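Local coordinates for protein histone-lysine N-methyltransferase, H3 lysine-9 specific SUVH4 (Arabidopsis thaliana, PDB 4QEO) that methylates histone H3 to write the H3K9 mark in chromatin carrying DNA methylation, thereby maintaining CpNpG and asymmetric DNA methylation and transcriptional silencing, at residues A305-L309 and F332-C338; F314-D318 and V345-S349; N466-V472 and R483-A489. All coordinates share one frame; numbering follows the deposited sequence.

Three contacts illustrate how one methyltransferase module changes its chemistry with place. Interactions 1 and 2 both lie in the pre-SET region and interlock along the chain, the second segment of each drawn from the chain that runs from the end of strand 331-332 toward strand 357-361. Both are partly buried: interaction 1 depends on cysteine thiolates and zinc, interaction 2 on a threonine laid over a tyrosine ring, and neither has a hydrogen bond between its segments. Interaction 3, buried in the SET domain, is instead a regular antiparallel hairpin rich in backbone hydrogen bonds. Glu-333, in interaction 1, brings the three together, its carboxylate reaching side chains of both interactions 2 and 3.

Interaction 1 (A305-L309 and F332-C338); sequences ACAKL and FECGPHC. With ZN (zinc ion), chain F; ZN (zinc ion), chain G.
Phe-332 lies across Leu-309 at one end of this contact, while three cysteines share a zinc ion at the other. Traced outward, the phenylalanine begins with CB, 3.8 Å from Leu-309 CB. Phe-332 CG, set against the leucine by standing anti to the carbonyl carbon (chi1 -70°), is closer still to Leu-309 CB, at 3.7 Å. On one flank of the ring CD1 meets the methyl Leu-309 CD1, and on the other Phe-332 CD2 comes within 3.4 Å of the backbone O of Leu-309, with CE2 close behind. The leucine CB sits over a ring face, 27° off the normal, in a CH-pi contact, and the two side chains cross at about a right angle. An alanine in place of Phe-332 would probably leave Leu-309 without the ring face that it packs against and open a gap beside the end of helix 305-309.

Such a small apolar patch borders the triangular three-zinc cluster of the pre-SET domain, in which some cysteines serve two metals. Cys-306 SG reaches out from the helix to one zinc at 2.1 Å, with Cys-338 SG and Cys-334 SG as further ligands; Cys-292 completes the four. Cys-334 SG is a bridge: it also binds a second zinc at 2.2 Å, whose other ligands are Cys-298, Cys-340 and Cys-344. Cys-338 is presented by a type I turn from Gly-335, closed by Cys-338 N to Gly-335 O. In return Gly-335 N gives Cys-338 SG a nearly straight hydrogen bond of 3.2 Å (167°), which is likely to temper the negative charge on the thiolate.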
ATOM      1  N   ALA A 305     -18.158 -16.981  18.715  1.00 47.27           N
ATOM      2  CA  ALA A 305     -17.857 -16.151  19.882  1.00 49.03           C
ATOM      3  C   ALA A 305     -16.696 -15.178  19.648  1.00 50.94           C
ATOM      4  O   ALA A 305     -16.614 -14.117  20.278  1.00 51.70           O
ATOM      5  CB  ALA A 305     -17.545 -17.034  21.076  1.00 50.90           C
ATOM      6  N   CYS A 306     -15.777 -15.544  18.766  1.00 43.79           N
ATOM      7  CA  CYS A 306     -14.611 -14.693  18.555  1.00 44.10           C
ATOM      8  C   CYS A 306     -15.058 -13.411  17.821  1.00 44.02           C
ATOM      9  O   CYS A 306     -14.641 -12.289  18.159  1.00 49.23           O
ATOM     10  CB  CYS A 306     -13.487 -15.474  17.845  1.00 36.72           C
ATOM     11  SG  CYS A 306     -13.009 -17.080  18.689  1.00 36.37           S
ATOM     12  N   ALA A 307     -15.968 -13.576  16.867  1.00 46.44           N
ATOM     13  CA  ALA A 307     -16.597 -12.438  16.203  1.00 48.58           C
ATOM     14  C   ALA A 307     -17.270 -11.539  17.234  1.00 53.83           C
ATOM     15  O   ALA A 307     -17.107 -10.316  17.204  1.00 50.14           O
ATOM     16  CB  ALA A 307     -17.615 -12.914  15.186  1.00 46.57           C
ATOM     17  N   LYS A 308     -18.018 -12.158  18.148  1.00 57.62           N
ATOM     18  CA  LYS A 308     -18.696 -11.430  19.212  1.00 62.40           C
ATOM     19  C   LYS A 308     -17.699 -10.613  20.024  1.00 61.25           C
ATOM     20  O   LYS A 308     -17.968  -9.464  20.386  1.00 62.07           O
ATOM     21  CB  LYS A 308     -19.457 -12.390  20.124  1.00 73.14           C
ATOM     22  CG  LYS A 308     -20.618 -13.097  19.450  1.00 81.06           C
ATOM     23  CD  LYS A 308     -21.400 -13.933  20.453  1.00 85.92           C
ATOM     24  CE  LYS A 308     -22.621 -14.565  19.813  1.00 88.59           C
ATOM     25  NZ  LYS A 308     -23.474 -13.542  19.144  1.00 90.39           N
ATOM     26  N   LEU A 309     -16.542 -11.208  20.300  1.00 58.96           N
ATOM     27  CA  LEU A 309     -15.464 -10.492  20.966  1.00 56.90           C
ATOM     28  C   LEU A 309     -15.056  -9.264  20.158  1.00 55.45           C
ATOM     29  O   LEU A 309     -14.693  -8.234  20.726  1.00 57.68           O
ATOM     30  CB  LEU A 309     -14.246 -11.396  21.171  1.00 57.48           C
ATOM     31  CG  LEU A 309     -14.215 -12.338  22.376  1.00 60.13           C
ATOM     32  CD1 LEU A 309     -12.954 -13.187  22.337  1.00 57.33           C
ATOM     33  CD2 LEU A 309     -14.307 -11.564  23.690  1.00 63.54           C
ATOM     34  N   PHE A 332      -9.388  -9.643  17.995  1.00 38.60           N
ATOM     35  CA  PHE A 332      -9.556 -10.913  18.691  1.00 39.86           C
ATOM     36  C   PHE A 332      -9.571 -12.063  17.698  1.00 37.34           C
ATOM     37  O   PHE A 332     -10.574 -12.312  17.030  1.00 37.78           O
ATOM     38  CB  PHE A 332     -10.849 -10.927  19.500  1.00 38.55           C
ATOM     39  CG  PHE A 332     -10.830 -10.029  20.708  1.00 43.63           C
ATOM     40  CD1 PHE A 332     -10.304 -10.471  21.912  1.00 48.78           C
ATOM     41  CD2 PHE A 332     -11.363  -8.754  20.648  1.00 47.56           C
ATOM     42  CE1 PHE A 332     -10.302  -9.652  23.035  1.00 49.79           C
ATOM     43  CE2 PHE A 332     -11.365  -7.930  21.766  1.00 51.01           C
ATOM     44  CZ  PHE A 332     -10.835  -8.383  22.961  1.00 51.13           C
ATOM     45  N   GLU A 333      -8.445 -12.754  17.605  1.00 35.45           N
ATOM     46  CA  GLU A 333      -8.317 -13.866  16.690  1.00 32.14           C
ATOM     47  C   GLU A 333      -8.708 -15.176  17.349  1.00 38.83           C
ATOM     48  O   GLU A 333      -8.663 -15.320  18.578  1.00 37.57           O
ATOM     49  CB  GLU A 333      -6.885 -13.968  16.166  1.00 28.58           C
ATOM     50  CG  GLU A 333      -6.576 -13.004  15.024  1.00 28.08           C
ATOM     51  CD  GLU A 333      -5.191 -13.205  14.421  1.00 34.82           C
ATOM     52  OE1 GLU A 333      -4.437 -14.085  14.887  1.00 32.86           O
ATOM     53  OE2 GLU A 333      -4.853 -12.474  13.471  1.00 34.64           O
ATOM     54  N   CYS A 334      -9.083 -16.131  16.508  1.00 40.99           N
ATOM     55  CA  CYS A 334      -9.265 -17.502  16.943  1.00 37.13           C
ATOM     56  C   CYS A 334      -7.942 -18.036  17.500  1.00 35.42           C
ATOM     57  O   CYS A 334      -6.851 -17.629  17.072  1.00 36.78           O
ATOM     58  CB  CYS A 334      -9.784 -18.364  15.790  1.00 32.29           C
ATOM     59  SG  CYS A 334     -11.504 -17.984  15.265  1.00 35.13           S
ATOM     60  N   GLY A 335      -8.045 -18.930  18.476  1.00 34.25           N
ATOM     61  CA  GLY A 335      -6.877 -19.405  19.193  1.00 36.14           C
ATOM     62  C   GLY A 335      -6.807 -20.916  19.335  1.00 33.23           C
ATOM     63  O   GLY A 335      -7.497 -21.643  18.631  1.00 32.51           O
ATOM     64  N   PRO A 336      -5.960 -21.390  20.253  1.00 38.61           N
ATOM     65  CA  PRO A 336      -5.643 -22.808  20.476  1.00 38.27           C
ATOM     66  C   PRO A 336      -6.859 -23.695  20.783  1.00 41.60           C
ATOM     67  O   PRO A 336      -6.865 -24.876  20.411  1.00 35.10           O
ATOM     68  CB  PRO A 336      -4.699 -22.760  21.687  1.00 44.85           C
ATOM     69  CG  PRO A 336      -4.027 -21.419  21.563  1.00 45.21           C
ATOM     70  CD  PRO A 336      -5.127 -20.501  21.088  1.00 41.29           C
ATOM     71  N   HIS A 337      -7.867 -23.142  21.451  1.00 38.35           N
ATOM     72  CA  HIS A 337      -9.065 -23.908  21.777  1.00 39.50           C
ATOM     73  C   HIS A 337     -10.239 -23.746  20.809  1.00 37.35           C
ATOM     74  O   HIS A 337     -11.289 -24.364  21.012  1.00 36.31           O
ATOM     75  CB  HIS A 337      -9.518 -23.633  23.222  1.00 35.20           C
ATOM     76  CG  HIS A 337      -8.584 -24.180  24.250  1.00 36.09           C
ATOM     77  ND1 HIS A 337      -7.795 -23.375  25.043  1.00 38.72           N
ATOM     78  CD2 HIS A 337      -8.274 -25.455  24.582  1.00 35.34           C
ATOM     79  CE1 HIS A 337      -7.058 -24.130  25.837  1.00 37.36           C
ATOM     80  NE2 HIS A 337      -7.331 -25.396  25.577  1.00 41.57           N
ATOM     81  N   CYS A 338     -10.093 -22.911  19.777  1.00 35.14           N
ATOM     82  CA  CYS A 338     -11.169 -22.769  18.801  1.00 35.38           C
ATOM     83  C   CYS A 338     -11.301 -24.024  17.948  1.00 41.03           C
ATOM     84  O   CYS A 338     -10.311 -24.695  17.656  1.00 43.81           O
ATOM     85  CB  CYS A 338     -10.968 -21.540  17.899  1.00 33.71           C
ATOM     86  SG  CYS A 338     -11.047 -19.980  18.803  1.00 36.00           S
TER
HETATM   87 ZN    ZN F 802     -12.510 -18.716  17.412  1.00 38.82          ZN
HETATM   88 ZN    ZN G 803     -11.905 -19.418  13.613  1.00 36.22          ZN

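Interaction 2 (F314-D318 and V345-S349); sequences FPYVD and VNRTS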
ATOM      1  N   PHE A 314     -16.420  -9.838  11.921  1.00 46.25           N
ATOM      2  CA  PHE A 314     -15.053 -10.250  11.637  1.00 44.05           C
ATOM      3  C   PHE A 314     -14.193  -9.071  11.189  1.00 41.74           C
ATOM      4  O   PHE A 314     -14.584  -8.308  10.303  1.00 43.61           O
ATOM      5  CB  PHE A 314     -15.030 -11.367  10.596  1.00 44.61           C
ATOM      6  CG  PHE A 314     -15.668 -12.630  11.077  1.00 48.37           C
ATOM      7  CD1 PHE A 314     -14.977 -13.489  11.917  1.00 49.46           C
ATOM      8  CD2 PHE A 314     -16.969 -12.947  10.716  1.00 48.57           C
ATOM      9  CE1 PHE A 314     -15.568 -14.657  12.383  1.00 50.25           C
ATOM     10  CE2 PHE A 314     -17.562 -14.117  11.171  1.00 53.86           C
ATOM     11  CZ  PHE A 314     -16.860 -14.970  12.007  1.00 50.52           C
ATOM     12  N   PRO A 315     -13.030  -8.910  11.835  1.00 38.04           N
ATOM     13  CA  PRO A 315     -12.088  -7.824  11.543  1.00 38.38           C
ATOM     14  C   PRO A 315     -11.328  -8.062  10.240  1.00 34.33           C
ATOM     15  O   PRO A 315     -10.830  -7.105   9.645  1.00 36.47           O
ATOM     16  CB  PRO A 315     -11.148  -7.840  12.757  1.00 38.68           C
ATOM     17  CG  PRO A 315     -11.215  -9.253  13.263  1.00 41.17           C
ATOM     18  CD  PRO A 315     -12.629  -9.699  13.017  1.00 38.69           C
ATOM     19  N   TYR A 316     -11.259  -9.314   9.795  1.00 33.27           N
ATOM     20  CA  TYR A 316     -10.567  -9.640   8.554  1.00 36.10           C
ATOM     21  C   TYR A 316     -11.551 -10.011   7.475  1.00 41.76           C
ATOM     22  O   TYR A 316     -12.595 -10.598   7.760  1.00 33.54           O
ATOM     23  CB  TYR A 316      -9.609 -10.816   8.723  1.00 32.83           C
ATOM     24  CG  TYR A 316      -8.502 -10.620   9.731  1.00 33.97           C
ATOM     25  CD1 TYR A 316      -7.401  -9.818   9.442  1.00 34.81           C
ATOM     26  CD2 TYR A 316      -8.540 -11.277  10.956  1.00 30.22           C
ATOM     27  CE1 TYR A 316      -6.380  -9.654  10.354  1.00 31.66           C
ATOM     28  CE2 TYR A 316      -7.527 -11.119  11.880  1.00 29.49           C
ATOM     29  CZ  TYR A 316      -6.449 -10.315  11.577  1.00 34.87           C
ATOM     30  OH  TYR A 316      -5.444 -10.173  12.501  1.00 33.13           O
ATOM     31  N   VAL A 317     -11.198  -9.676   6.234  1.00 38.94           N
ATOM     32  CA  VAL A 317     -11.948 -10.125   5.079  1.00 37.22           C
ATOM     33  C   VAL A 317     -11.126 -11.193   4.366  1.00 35.55           C
ATOM     34  O   VAL A 317      -9.894 -11.180   4.405  1.00 35.23           O
ATOM     35  CB  VAL A 317     -12.305  -8.948   4.122  1.00 40.30           C
ATOM     36  CG1 VAL A 317     -11.077  -8.437   3.392  1.00 34.39           C
ATOM     37  CG2 VAL A 317     -13.385  -9.368   3.144  1.00 43.51           C
ATOM     38  N   ASP A 318     -11.817 -12.133   3.733  1.00 37.90           N
ATOM     39  CA  ASP A 318     -11.169 -13.264   3.085  1.00 35.25           C
ATOM     40  C   ASP A 318     -10.742 -12.895   1.681  1.00 42.72           C
ATOM     41  O   ASP A 318     -11.366 -13.312   0.704  1.00 47.26           O
ATOM     42  CB  ASP A 318     -12.126 -14.458   3.025  1.00 46.91           C
ATOM     43  CG  ASP A 318     -11.454 -15.712   2.502  1.00 55.72           C
ATOM     44  OD1 ASP A 318     -10.208 -15.727   2.439  1.00 55.08           O
ATOM     45  OD2 ASP A 318     -12.164 -16.683   2.163  1.00 66.18           O
ATOM     46  N   VAL A 345     -10.190 -17.441   8.569  1.00 33.17           N
ATOM     47  CA  VAL A 345      -9.779 -16.077   8.211  1.00 34.89           C
ATOM     48  C   VAL A 345      -9.549 -15.255   9.482  1.00 34.61           C
ATOM     49  O   VAL A 345      -8.738 -14.314   9.505  1.00 35.43           O
ATOM     50  CB  VAL A 345     -10.784 -15.417   7.249  1.00 39.18           C
ATOM     51  CG1 VAL A 345     -10.283 -14.055   6.775  1.00 32.76           C
ATOM     52  CG2 VAL A 345     -10.995 -16.318   6.049  1.00 40.85           C
ATOM     53  N   ASN A 346     -10.210 -15.665  10.563  1.00 31.78           N
ATOM     54  CA  ASN A 346      -9.976 -15.018  11.845  1.00 34.98           C
ATOM     55  C   ASN A 346      -8.699 -15.509  12.540  1.00 33.92           C
ATOM     56  O   ASN A 346      -8.479 -15.234  13.711  1.00 32.68           O
ATOM     57  CB  ASN A 346     -11.194 -15.103  12.764  1.00 39.18           C
ATOM     58  CG  ASN A 346     -11.226 -13.973  13.777  1.00 40.07           C
ATOM     59  OD1 ASN A 346     -10.947 -12.827  13.445  1.00 38.94           O
ATOM     60  ND2 ASN A 346     -11.520 -14.300  15.031  1.00 36.01           N
ATOM     61  N   ARG A 347      -7.858 -16.216  11.794  1.00 29.23           N
ATOM     62  CA  ARG A 347      -6.488 -16.466  12.210  1.00 28.06           C
ATOM     63  C   ARG A 347      -5.499 -15.770  11.259  1.00 32.92           C
ATOM     64  O   ARG A 347      -4.349 -16.188  11.163  1.00 31.83           O
ATOM     65  CB  ARG A 347      -6.204 -17.974  12.225  1.00 32.01           C
ATOM     66  CG  ARG A 347      -7.114 -18.790  13.155  1.00 30.58           C
ATOM     67  CD  ARG A 347      -6.788 -20.269  13.043  1.00 29.70           C
ATOM     68  NE  ARG A 347      -7.556 -21.129  13.948  1.00 34.10           N
ATOM     69  CZ  ARG A 347      -7.182 -21.429  15.191  1.00 33.13           C
ATOM     70  NH1 ARG A 347      -6.078 -20.907  15.701  1.00 28.14           N
ATOM     71  NH2 ARG A 347      -7.919 -22.248  15.935  1.00 31.91           N
ATOM     72  N   THR A 348      -5.940 -14.723  10.560  1.00 29.94           N
ATOM     73  CA  THR A 348      -5.072 -14.064   9.560  1.00 31.87           C
ATOM     74  C   THR A 348      -3.590 -13.838   9.933  1.00 32.21           C
ATOM     75  O   THR A 348      -2.707 -14.236   9.172  1.00 30.73           O
ATOM     76  CB  THR A 348      -5.710 -12.773   9.021  1.00 34.70           C
ATOM     77  OG1 THR A 348      -6.865 -13.122   8.254  1.00 38.49           O
ATOM     78  CG2 THR A 348      -4.724 -11.985   8.125  1.00 31.58           C
ATOM     79  N   SER A 349      -3.302 -13.261  11.103  1.00 30.75           N
ATOM     80  CA  SER A 349      -1.907 -12.952  11.441  1.00 31.16           C
ATOM     81  C   SER A 349      -1.077 -14.159  11.882  1.00 33.23           C
ATOM     82  O   SER A 349       0.128 -14.038  12.114  1.00 30.58           O
ATOM     83  CB  SER A 349      -1.816 -11.848  12.496  1.00 29.78           C
ATOM     84  OG  SER A 349      -2.119 -12.350  13.778  1.00 30.16           O
TER
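Thr-348 sits squarely over the ring of Tyr-316, making a CH-pi contact above the ring centre. Thr-348 CB lies 3.3 Å from the centroid of the Tyr-316 ring, only 8° off the normal, so the packing is tight. Thr-348 OG1 leans over the inner end of the ring near CG, whereas the methyl CG2 is nearer CE1.

Among the apolar contacts, the two methyls of Val-345 divide the work. Val-345 CG1, anti to the backbone N (chi1 -174°), packs 3.8 Å from Tyr-316 CB and also reaches the carbonyl O of Val-317. Val-345 CG2 touches the carboxylate end of Asp-318, 3.6 Å from its CG, the two side chains crossing at about a right angle.

These contacts lay the 3-10 turn that follows the zinc ligand Cys-344 against strand 316-317, which pairs with strand 323-324 in a small antiparallel sheet of the pre-SET region. On the other side of that strand, Val-317 turns away from the turn and packs on helix 10-30.

Within the turn, Val-345 O accepts a hydrogen bond from Thr-348 OG1, modelled unusually close, at 2.5 Å, so its exact length is doubtful; Thr-348 N adds a weak one. The hydroxyl stands beside its own backbone N (chi1 -68°), which probably turns it toward that carbonyl. Asn-346 donates through ND2 to Phe-332 O, which fixes the amide; Asn-346 OD1 is buried without a hydrogen-bond partner, 3.6 Å from Pro-315 CD and at the edge of the Tyr-316 ring. At the outer end of that ring, Tyr-316 OH makes a weak hydrogen bond to Glu-333 OE2, the same oxygen that Ser-349 OG bonds.

Interaction 3 (N466-V472 and R483-A489); sequences NLFVQCV and RVVLFAA
Phe-468 and Phe-487 face each other as a hydrogen-bonded pair of an antiparallel hairpin, exchanging N-H and C=O in both directions. Phe-468 N reaches Phe-487 O at 2.9 Å, and the return bond from Phe-487 N to Phe-468 O is almost straight (172°). Gln-470 with Val-485, and Val-472 with Arg-483, repeat this double exchange. A seventh bond, Ala-489 N to Asn-466 O at 2.8 Å, closes the end.

Side chains pack on the two faces of the hairpin, with Phe-468, Gln-470, Val-472, Arg-483, Val-485 and Phe-487 on one and Val-469, Cys-471, Val-484 and Leu-486 on the other. Phe-487 CB lies over a face of the Phe-468 ring, 3.7 Å from Phe-468 CE1, while Ala-489 CB meets the edge of that ring. Gln-470 CB packs 3.5 Å from Phe-487 CD1. On the opposite face of the sheet Val-469 CG2 touches Leu-486 CD2 at 3.7 Å.

The polar ends find partners too. Asn-466 OD1 accepts from Thr-499 N, and its ND2 donates to Glu-497 O. Gln-470, bent at chi2 (64°), turns its NE2 back to Cys-471 O at 3.0 Å, in its own amide plane; NE2 also bonds Arg-328 O, and OE1 has a weak bond with Ser-327 OG. Arg-483 NH1 passes 3.4 Å from Val-472 CG1; its guanidinium spends NE on Glu-383, NH1 on Glu-333 and Ser-474, and NH2 on Ser-349, and the two carboxylates probably offset its positive charge.

Beyond the hairpin, a basic side chain of the bound peptide forms a cation-pi contact with Phe-468. In the SET-domain sheet, strand 467-473 runs parallel to pre-SET strand 331-332 on one flank, and strand 483-488 is antiparallel to strand 380-383 on the other.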
ATOM      1  N   ASN A 466       4.626   3.051   6.098  1.00 36.44           N
ATOM      2  CA  ASN A 466       3.679   2.287   5.290  1.00 40.42           C
ATOM      3  C   ASN A 466       3.159   1.040   6.037  1.00 36.92           C
ATOM      4  O   ASN A 466       2.358   0.269   5.499  1.00 36.56           O
ATOM      5  CB  ASN A 466       4.271   1.943   3.911  1.00 33.19           C
ATOM      6  CG  ASN A 466       5.598   1.228   4.017  1.00 36.31           C
ATOM      7  OD1 ASN A 466       5.942   0.701   5.069  1.00 33.01           O
ATOM      8  ND2 ASN A 466       6.351   1.208   2.934  1.00 33.77           N
ATOM      9  N   LEU A 467       3.623   0.856   7.278  1.00 34.65           N
ATOM     10  CA  LEU A 467       3.067  -0.157   8.173  1.00 32.42           C
ATOM     11  C   LEU A 467       2.472   0.477   9.432  1.00 35.53           C
ATOM     12  O   LEU A 467       2.792   1.612   9.791  1.00 35.29           O
ATOM     13  CB  LEU A 467       4.133  -1.185   8.599  1.00 30.92           C
ATOM     14  CG  LEU A 467       4.941  -1.881   7.501  1.00 35.11           C
ATOM     15  CD1 LEU A 467       5.957  -2.854   8.113  1.00 31.72           C
ATOM     16  CD2 LEU A 467       4.017  -2.599   6.543  1.00 32.18           C
ATOM     17  N   PHE A 468       1.614  -0.275  10.112  1.00 35.36           N
ATOM     18  CA  PHE A 468       1.143   0.124  11.423  1.00 36.02           C
ATOM     19  C   PHE A 468       1.084  -1.078  12.364  1.00 35.98           C
ATOM     20  O   PHE A 468       1.031  -2.237  11.918  1.00 33.81           O
ATOM     21  CB  PHE A 468      -0.205   0.838  11.340  1.00 39.04           C
ATOM     22  CG  PHE A 468      -1.368  -0.065  11.026  1.00 39.68           C
ATOM     23  CD1 PHE A 468      -1.672  -0.399   9.718  1.00 39.22           C
ATOM     24  CD2 PHE A 468      -2.177  -0.555  12.047  1.00 42.45           C
ATOM     25  CE1 PHE A 468      -2.756  -1.215   9.429  1.00 39.86           C
ATOM     26  CE2 PHE A 468      -3.257  -1.370  11.770  1.00 38.88           C
ATOM     27  CZ  PHE A 468      -3.550  -1.701  10.456  1.00 37.74           C
ATOM     28  N   VAL A 469       1.122  -0.771  13.657  1.00 35.13           N
ATOM     29  CA  VAL A 469       1.096  -1.746  14.733  1.00 41.17           C
ATOM     30  C   VAL A 469      -0.327  -2.039  15.164  1.00 37.12           C
ATOM     31  O   VAL A 469      -1.087  -1.126  15.489  1.00 38.22           O
ATOM     32  CB  VAL A 469       1.860  -1.219  15.963  1.00 46.29           C
ATOM     33  CG1 VAL A 469       1.539  -2.058  17.191  1.00 46.66           C
ATOM     34  CG2 VAL A 469       3.350  -1.201  15.690  1.00 48.47           C
ATOM     35  N   GLN A 470      -0.673  -3.320  15.185  1.00 38.07           N
ATOM     36  CA  GLN A 470      -1.987  -3.766  15.607  1.00 38.95           C
ATOM     37  C   GLN A 470      -1.858  -4.781  16.743  1.00 37.56           C
ATOM     38  O   GLN A 470      -1.177  -5.817  16.594  1.00 37.83           O
ATOM     39  CB  GLN A 470      -2.735  -4.385  14.425  1.00 37.95           C
ATOM     40  CG  GLN A 470      -4.088  -4.937  14.800  1.00 35.72           C
ATOM     41  CD  GLN A 470      -5.028  -3.862  15.275  1.00 37.92           C
ATOM     42  OE1 GLN A 470      -5.389  -2.954  14.518  1.00 37.01           O
ATOM     43  NE2 GLN A 470      -5.432  -3.949  16.535  1.00 37.69           N
ATOM     44  N   CYS A 471      -2.489  -4.481  17.879  1.00 36.26           N
ATOM     45  CA  CYS A 471      -2.522  -5.426  18.992  1.00 39.52           C
ATOM     46  C   CYS A 471      -3.519  -6.537  18.702  1.00 40.59           C
ATOM     47  O   CYS A 471      -4.649  -6.278  18.298  1.00 39.58           O
ATOM     48  CB  CYS A 471      -2.875  -4.730  20.312  1.00 42.44           C
ATOM     49  SG  CYS A 471      -1.520  -3.739  21.009  1.00 52.11           S
ATOM     50  N   VAL A 472      -3.081  -7.775  18.903  1.00 38.07           N
ATOM     51  CA  VAL A 472      -3.917  -8.939  18.641  1.00 36.18           C
ATOM     52  C   VAL A 472      -3.917  -9.871  19.857  1.00 35.41           C
ATOM     53  O   VAL A 472      -2.853 -10.183  20.390  1.00 38.94           O
ATOM     54  CB  VAL A 472      -3.395  -9.735  17.423  1.00 38.16           C
ATOM     55  CG1 VAL A 472      -4.259 -10.974  17.180  1.00 36.92           C
ATOM     56  CG2 VAL A 472      -3.338  -8.855  16.185  1.00 38.84           C
ATOM     57  N   ARG A 483      -0.311  -9.888  21.483  1.00 38.77           N
ATOM     58  CA  ARG A 483       0.566 -10.061  20.339  1.00 34.35           C
ATOM     59  C   ARG A 483       0.674  -8.736  19.587  1.00 38.55           C
ATOM     60  O   ARG A 483      -0.308  -8.010  19.438  1.00 37.71           O
ATOM     61  CB  ARG A 483       0.047 -11.188  19.439  1.00 34.64           C
ATOM     62  CG  ARG A 483       0.159 -12.569  20.108  1.00 36.75           C
ATOM     63  CD  ARG A 483      -0.504 -13.666  19.307  1.00 34.08           C
ATOM     64  NE  ARG A 483      -0.069 -13.635  17.923  1.00 31.24           N
ATOM     65  CZ  ARG A 483      -0.884 -13.658  16.870  1.00 35.91           C
ATOM     66  NH1 ARG A 483      -2.208 -13.733  17.019  1.00 31.81           N
ATOM     67  NH2 ARG A 483      -0.365 -13.614  15.659  1.00 34.04           N
ATOM     68  N   VAL A 484       1.883  -8.407  19.145  1.00 35.34           N
ATOM     69  CA  VAL A 484       2.124  -7.165  18.434  1.00 40.82           C
ATOM     70  C   VAL A 484       2.366  -7.487  16.974  1.00 33.77           C
ATOM     71  O   VAL A 484       3.364  -8.128  16.647  1.00 39.22           O
ATOM     72  CB  VAL A 484       3.363  -6.449  19.000  1.00 43.15           C
ATOM     73  CG1 VAL A 484       3.696  -5.204  18.173  1.00 44.01           C
ATOM     74  CG2 VAL A 484       3.139  -6.102  20.464  1.00 40.05           C
ATOM     75  N   VAL A 485       1.453  -7.064  16.099  1.00 34.36           N
ATOM     76  CA  VAL A 485       1.523  -7.460  14.692  1.00 31.57           C
ATOM     77  C   VAL A 485       1.596  -6.259  13.725  1.00 35.43           C
ATOM     78  O   VAL A 485       0.805  -5.328  13.798  1.00 37.05           O
ATOM     79  CB  VAL A 485       0.332  -8.377  14.306  1.00 31.02           C
ATOM     80  CG1 VAL A 485       0.450  -8.829  12.862  1.00 31.33           C
ATOM     81  CG2 VAL A 485       0.270  -9.602  15.226  1.00 29.87           C
ATOM     82  N   LEU A 486       2.560  -6.298  12.822  1.00 33.97           N
ATOM     83  CA  LEU A 486       2.732  -5.278  11.803  1.00 36.75           C
ATOM     84  C   LEU A 486       1.918  -5.629  10.566  1.00 36.59           C
ATOM     85  O   LEU A 486       2.095  -6.718   9.963  1.00 35.82           O
ATOM     86  CB  LEU A 486       4.213  -5.127  11.445  1.00 31.98           C
ATOM     87  CG  LEU A 486       5.071  -4.597  12.600  1.00 34.81           C
ATOM     88  CD1 LEU A 486       6.558  -4.703  12.278  1.00 40.54           C
ATOM     89  CD2 LEU A 486       4.706  -3.161  12.916  1.00 39.86           C
ATOM     90  N   PHE A 487       1.023  -4.693  10.235  1.00 37.42           N
ATOM     91  CA  PHE A 487       0.157  -4.748   9.064  1.00 29.34           C
ATOM     92  C   PHE A 487       0.513  -3.642   8.064  1.00 36.02           C
ATOM     93  O   PHE A 487       0.935  -2.550   8.454  1.00 35.00           O
ATOM     94  CB  PHE A 487      -1.294  -4.560   9.498  1.00 32.08           C
ATOM     95  CG  PHE A 487      -1.922  -5.799  10.084  1.00 32.75           C
ATOM     96  CD1 PHE A 487      -1.824  -6.068  11.444  1.00 34.79           C
ATOM     97  CD2 PHE A 487      -2.608  -6.692   9.273  1.00 32.23           C
ATOM     98  CE1 PHE A 487      -2.408  -7.197  11.986  1.00 34.33           C
ATOM     99  CE2 PHE A 487      -3.196  -7.829   9.812  1.00 32.42           C
ATOM    100  CZ  PHE A 487      -3.085  -8.084  11.171  1.00 31.66           C
ATOM    101  N   ALA A 488       0.332  -3.911   6.776  1.00 29.70           N
ATOM    102  CA  ALA A 488       0.506  -2.875   5.771  1.00 31.98           C
ATOM    103  C   ALA A 488      -0.605  -1.837   5.907  1.00 33.19           C
ATOM    104  O   ALA A 488      -1.788  -2.184   5.876  1.00 32.22           O
ATOM    105  CB  ALA A 488       0.510  -3.490   4.362  1.00 28.28           C
ATOM    106  N   ALA A 489      -0.221  -0.570   6.059  1.00 30.23           N
ATOM    107  CA  ALA A 489      -1.178   0.535   6.103  1.00 31.79           C
ATOM    108  C   ALA A 489      -1.560   0.982   4.693  1.00 38.75           C
ATOM    109  O   ALA A 489      -2.601   1.607   4.469  1.00 36.21           O
ATOM    110  CB  ALA A 489      -0.585   1.715   6.865  1.00 34.37           C
TER